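Local coordinates for cystathionine gamma-lyase (PDB 1N8P), which belongs to the Cys/Met metabolism family of pyridoxal-phosphate-dependent enzymes and carries pyridoxal-5'-phosphate in its pocket, at residues N265-F270 and E382-A387; T83-Q88 and N232-I237. One frame throughout, in Å; residues are numbered along the deposited sequence.

Contact 1: N265-F270 and E382-A387; sequences NKIAEF and EDIKQA
Ile267 and Ile384 have the nearest CA atoms of two helical segments that run in the same general direction, 8.1 Å apart, and a turn further along 265-270, Phe270 pairs with Lys385. The two segments touch here through side chains alone: an apolar pair and an aromatic-aliphatic pair share the work, burying 202 Å² between them. In the first pair the two isoleucines cross at about a right angle, the CG2 branch of Ile267 meeting CG1 of Ile384 at 4.2 Å. The second pair is more extensive. Phe270 swings its ring across the gap because CG lies opposite the backbone N (chi1 170°), and the far end of the ring reaches the stem of Lys385. CZ of Phe270 lies 3.3 Å from CG of Lys385, and CE1 of Phe270 is 3.5 Å from the lysine CE. The methylenes thus follow one side of the ring from CZ toward CD1, and the two side chains cross obliquely. Lys385 can do this because its chain is fully extended beyond CG, a shape that also carries the ammonium group past the ring. There NZ of Lys385 forms a salt bridge with OE2 of Glu382, 3.1 Å away and one turn earlier on the same helix, met nearly along the C-O axis. The lysine therefore divides its length: hydrocarbon for the neighbouring helix, charge for its own. Around this interface, Ile267 and Phe270 also touch Leu381, which widens the seam along helix 377-392. Ile384 also touches Phe322 and Phe329, so that helix 377-392 packs against both helix 253-271 and helix 316-325 and touches the loop leading to strand 330-331.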
loop_
_atom_site.group_PDB
_atom_site.type_symbol
_atom_site.label_atom_id
_atom_site.label_comp_id
_atom_site.label_asym_id
_atom_site.label_seq_id
_atom_site.Cartn_x
_atom_site.Cartn_y
_atom_site.Cartn_z
ATOM N N ASN A 265 -0.724 10.298 -33.519
ATOM C CA ASN A 265 -0.910 11.087 -34.712
ATOM C C ASN A 265 0.133 10.648 -35.723
ATOM O O ASN A 265 -0.211 10.357 -36.857
ATOM C CB ASN A 265 -0.745 12.572 -34.402
ATOM C CG ASN A 265 -0.766 13.432 -35.654
ATOM O OD1 ASN A 265 0.239 13.552 -36.358
ATOM N ND2 ASN A 265 -1.918 14.025 -35.944
ATOM N N LYS A 266 1.400 10.596 -35.311
ATOM C CA LYS A 266 2.479 10.183 -36.201
ATOM C C LYS A 266 2.324 8.738 -36.671
ATOM O O LYS A 266 2.919 8.336 -37.679
ATOM C CB LYS A 266 3.845 10.362 -35.533
ATOM C CG LYS A 266 4.460 11.735 -35.700
ATOM C CD LYS A 266 5.856 11.783 -35.105
ATOM C CE LYS A 266 6.762 10.729 -35.739
ATOM N NZ LYS A 266 8.176 10.806 -35.251
ATOM N N ILE A 267 1.530 7.957 -35.950
ATOM C CA ILE A 267 1.287 6.572 -36.333
ATOM C C ILE A 267 0.078 6.491 -37.280
ATOM O O ILE A 267 0.030 5.640 -38.170
ATOM C CB ILE A 267 1.040 5.692 -35.098
ATOM C CG1 ILE A 267 2.364 5.441 -34.383
ATOM C CG2 ILE A 267 0.414 4.379 -35.500
ATOM C CD1 ILE A 267 2.226 4.717 -33.044
ATOM N N ALA A 268 -0.896 7.380 -37.078
ATOM C CA ALA A 268 -2.088 7.440 -37.918
ATOM C C ALA A 268 -1.685 7.918 -39.324
ATOM O O ALA A 268 -2.108 7.361 -40.334
ATOM C CB ALA A 268 -3.083 8.392 -37.318
ATOM N N GLU A 269 -0.855 8.948 -39.386
ATOM C CA GLU A 269 -0.420 9.437 -40.669
ATOM C C GLU A 269 0.252 8.283 -41.397
ATOM O O GLU A 269 0.060 8.093 -42.596
ATOM C CB GLU A 269 0.526 10.640 -40.498
ATOM C CG GLU A 269 -0.032 11.630 -39.521
ATOM C CD GLU A 269 0.600 13.000 -39.560
ATOM O OE1 GLU A 269 1.833 13.124 -39.720
ATOM O OE2 GLU A 269 -0.170 13.965 -39.390
ATOM N N PHE A 270 1.020 7.490 -40.673
ATOM C CA PHE A 270 1.692 6.386 -41.320
ATOM C C PHE A 270 0.704 5.417 -41.902
ATOM O O PHE A 270 0.856 4.965 -43.026
ATOM C CB PHE A 270 2.564 5.623 -40.351
ATOM C CG PHE A 270 3.083 4.345 -40.916
ATOM C CD1 PHE A 270 4.183 4.332 -41.745
ATOM C CD2 PHE A 270 2.441 3.152 -40.640
ATOM C CE1 PHE A 270 4.631 3.150 -42.283
ATOM C CE2 PHE A 270 2.888 1.969 -41.178
ATOM C CZ PHE A 270 3.978 1.968 -41.996
ATOM N N GLU A 382 7.927 1.877 -35.906
ATOM C CA GLU A 382 8.632 0.767 -36.528
ATOM C C GLU A 382 8.056 -0.583 -36.128
ATOM O O GLU A 382 8.242 -1.582 -36.811
ATOM C CB GLU A 382 10.114 0.815 -36.176
ATOM C CG GLU A 382 11.019 0.195 -37.253
ATOM C CD GLU A 382 11.001 0.944 -38.599
ATOM O OE1 GLU A 382 11.649 0.459 -39.555
ATOM O OE2 GLU A 382 10.355 2.018 -38.703
ATOM N N ASP A 383 7.338 -0.620 -35.023
ATOM C CA ASP A 383 6.754 -1.870 -34.586
ATOM C C ASP A 383 5.388 -2.159 -35.251
ATOM O O ASP A 383 4.991 -3.319 -35.383
ATOM C CB ASP A 383 6.624 -1.873 -33.068
ATOM C CG ASP A 383 6.074 -3.174 -32.549
ATOM O OD1 ASP A 383 6.638 -4.225 -32.908
ATOM O OD2 ASP A 383 5.084 -3.155 -31.787
ATOM N N ILE A 384 4.669 -1.108 -35.654
ATOM C CA ILE A 384 3.388 -1.259 -36.334
ATOM C C ILE A 384 3.704 -1.755 -37.748
ATOM O O ILE A 384 3.033 -2.633 -38.270
ATOM C CB ILE A 384 2.662 0.084 -36.476
ATOM C CG1 ILE A 384 2.394 0.700 -35.105
ATOM C CG2 ILE A 384 1.382 -0.120 -37.239
ATOM C CD1 ILE A 384 1.282 0.042 -34.357
ATOM N N LYS A 385 4.736 -1.168 -38.354
ATOM C CA LYS A 385 5.190 -1.526 -39.698
ATOM C C LYS A 385 5.513 -3.006 -39.711
ATOM O O LYS A 385 4.893 -3.808 -40.405
ATOM C CB LYS A 385 6.453 -0.730 -40.059
ATOM C CG LYS A 385 6.274 0.774 -39.941
ATOM C CD LYS A 385 7.529 1.554 -40.307
ATOM C CE LYS A 385 7.338 3.061 -40.035
ATOM N NZ LYS A 385 8.555 3.904 -40.321
ATOM N N GLN A 386 6.506 -3.342 -38.910
ATOM C CA GLN A 386 6.980 -4.695 -38.745
ATOM C C GLN A 386 5.852 -5.691 -38.503
ATOM O O GLN A 386 6.053 -6.894 -38.651
ATOM C CB GLN A 386 7.972 -4.709 -37.582
ATOM C CG GLN A 386 8.460 -6.065 -37.118
ATOM C CD GLN A 386 7.440 -6.810 -36.302
ATOM O OE1 GLN A 386 6.671 -6.209 -35.548
ATOM N NE2 GLN A 386 7.431 -8.128 -36.430
ATOM N N ALA A 387 4.667 -5.215 -38.143
ATOM C CA ALA A 387 3.570 -6.138 -37.871
ATOM C C ALA A 387 2.529 -6.198 -38.974
ATOM O O ALA A 387 1.741 -7.142 -39.023
ATOM C CB ALA A 387 2.912 -5.799 -36.546
#

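Contact 2: T83-Q88 and N232-I237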
loop_
_atom_site.group_PDB
_atom_site.type_symbol
_atom_site.label_atom_id
_atom_site.label_comp_id
_atom_site.label_asym_id
_atom_site.label_seq_id
_atom_site.Cartn_x
_atom_site.Cartn_y
_atom_site.Cartn_z
ATOM N N THR A 83 -21.672 6.193 -13.450
ATOM C CA THR A 83 -22.746 6.291 -14.423
ATOM C C THR A 83 -23.997 5.864 -13.685
ATOM O O THR A 83 -25.098 6.347 -13.949
ATOM C CB THR A 83 -22.518 5.319 -15.582
ATOM O OG1 THR A 83 -21.411 5.769 -16.374
ATOM C CG2 THR A 83 -23.757 5.204 -16.434
ATOM N N ALA A 84 -23.797 4.946 -12.744
ATOM C CA ALA A 84 -24.886 4.396 -11.953
ATOM C C ALA A 84 -25.523 5.411 -11.036
ATOM O O ALA A 84 -26.746 5.474 -10.938
ATOM C CB ALA A 84 -24.399 3.197 -11.139
ATOM N N THR A 85 -24.699 6.186 -10.350
ATOM C CA THR A 85 -25.209 7.188 -9.442
ATOM C C THR A 85 -25.996 8.209 -10.255
ATOM O O THR A 85 -27.032 8.699 -9.812
ATOM C CB THR A 85 -24.055 7.863 -8.698
ATOM O OG1 THR A 85 -23.299 6.842 -8.047
ATOM C CG2 THR A 85 -24.569 8.882 -7.653
ATOM N N ILE A 86 -25.517 8.507 -11.458
ATOM C CA ILE A 86 -26.203 9.471 -12.295
ATOM C C ILE A 86 -27.571 8.939 -12.752
ATOM O O ILE A 86 -28.561 9.675 -12.760
ATOM C CB ILE A 86 -25.370 9.842 -13.534
ATOM C CG1 ILE A 86 -24.020 10.432 -13.117
ATOM C CG2 ILE A 86 -26.131 10.873 -14.366
ATOM C CD1 ILE A 86 -23.146 10.928 -14.328
ATOM N N LEU A 87 -27.642 7.671 -13.124
ATOM C CA LEU A 87 -28.909 7.140 -13.552
ATOM C C LEU A 87 -29.913 6.981 -12.409
ATOM O O LEU A 87 -31.115 7.119 -12.614
ATOM C CB LEU A 87 -28.701 5.808 -14.249
ATOM C CG LEU A 87 -27.939 5.899 -15.568
ATOM C CD1 LEU A 87 -27.594 4.509 -16.054
ATOM C CD2 LEU A 87 -28.769 6.608 -16.608
ATOM N N GLN A 88 -29.444 6.692 -11.201
ATOM C CA GLN A 88 -30.369 6.502 -10.092
ATOM C C GLN A 88 -30.770 7.830 -9.476
ATOM O O GLN A 88 -31.642 7.875 -8.616
ATOM C CB GLN A 88 -29.763 5.566 -9.032
ATOM C CG GLN A 88 -28.664 6.161 -8.169
ATOM C CD GLN A 88 -27.741 5.089 -7.562
ATOM O OE1 GLN A 88 -26.948 5.374 -6.654
ATOM N NE2 GLN A 88 -27.832 3.857 -8.073
ATOM N N ASN A 232 -22.996 9.194 -0.713
ATOM C CA ASN A 232 -22.881 8.894 0.699
ATOM C C ASN A 232 -23.821 7.774 1.128
ATOM O O ASN A 232 -23.479 6.960 1.979
ATOM C CB ASN A 232 -23.170 10.147 1.511
ATOM C CG ASN A 232 -23.114 9.896 2.988
ATOM O OD1 ASN A 232 -22.044 9.924 3.579
ATOM N ND2 ASN A 232 -24.270 9.633 3.598
ATOM N N ALA A 233 -24.994 7.713 0.514
ATOM C CA ALA A 233 -26.003 6.723 0.888
ATOM C C ALA A 233 -25.876 5.355 0.253
ATOM O O ALA A 233 -26.270 4.362 0.863
ATOM C CB ALA A 233 -27.436 7.283 0.627
ATOM N N ILE A 234 -25.373 5.289 -0.974
ATOM C CA ILE A 234 -25.224 3.989 -1.626
ATOM C C ILE A 234 -23.853 3.415 -1.278
ATOM O O ILE A 234 -23.660 2.206 -1.302
ATOM C CB ILE A 234 -25.323 4.093 -3.153
ATOM C CG1 ILE A 234 -24.134 4.922 -3.675
ATOM C CG2 ILE A 234 -26.690 4.666 -3.549
ATOM C CD1 ILE A 234 -23.918 4.868 -5.164
ATOM N N GLY A 235 -22.904 4.297 -0.970
ATOM C CA GLY A 235 -21.562 3.876 -0.600
ATOM C C GLY A 235 -20.602 3.377 -1.680
ATOM O O GLY A 235 -19.552 2.823 -1.365
ATOM N N ALA A 236 -20.942 3.549 -2.952
ATOM C CA ALA A 236 -20.055 3.110 -4.023
ATOM C C ALA A 236 -18.878 4.067 -4.087
ATOM O O ALA A 236 -18.614 4.687 -5.121
ATOM C CB ALA A 236 -20.789 3.122 -5.321
ATOM N N ILE A 237 -18.162 4.184 -2.976
ATOM C CA ILE A 237 -17.033 5.102 -2.900
ATOM C C ILE A 237 -15.707 4.448 -3.138
ATOM O O ILE A 237 -15.528 3.265 -2.885
ATOM C CB ILE A 237 -16.995 5.795 -1.550
ATOM C CG1 ILE A 237 -17.336 4.770 -0.460
ATOM C CG2 ILE A 237 -17.966 6.997 -1.559
ATOM C CD1 ILE A 237 -17.228 5.298 0.955
#
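Ile234 faces both Thr85 and Gln88, and the way its branches are set out explains how one residue serves two partners. Its CG1 occupies the position between the backbone N and the carbonyl carbon (chi1 65°), and the chain then extends to CD1. That methyl lies 3.5 Å from OG1 of Thr85, while CG2 of Ile234 turns to OE1 of Gln88 at 3.2 Å. Gln88 arrives from the opposite direction; its CG takes the same rotamer about the first torsion (chi1 74°), and its outstretched chain brings OE1 against both methyls, with CD1 of Ile234 at 3.4 Å. The hydroxyl of Thr85 is already engaged by Ala81 O on its own helix, so it offers Ile234 a polar atom whose partner lies elsewhere. The setting is the end of a helix: Gly235, with positive phi, leaves helical geometry directly after Ile234, and Ala236 is the centre of an inverse gamma turn. This turn belongs to the subunit interface, for Gly235 O accepts a hydrogen bond from Ser78 OG of the second subunit, and the two copies of Ala236 pack together. Leu230, one turn before Ile234, extends the apolar surface against Thr85 and Gln88, and the Ile234 side chain lies about 9 Å from a bound pyridoxal-5'-phosphate.

How the contacts relate
From the N terminus the chain first passes strand 72-76 and enters helix 79-88, where the loop of contact 2 opens; it closes 144 residues later, at 232-237, after the other six strands of the seven-stranded sheet have been laid down. Only then does contact 1 begin, on helix 253-271, and its return at 382-387 encloses all five strands of the second sheet. The two loops follow in series, neither nesting nor crossing. Contact 2 ties helix 79-88 to the end of helix 221-234 close to the second subunit, whereas contact 1 joins helix 253-271 to the C-terminal helix 377-392. Their centres stand 41 Å apart, on opposite sides of the chain's centre.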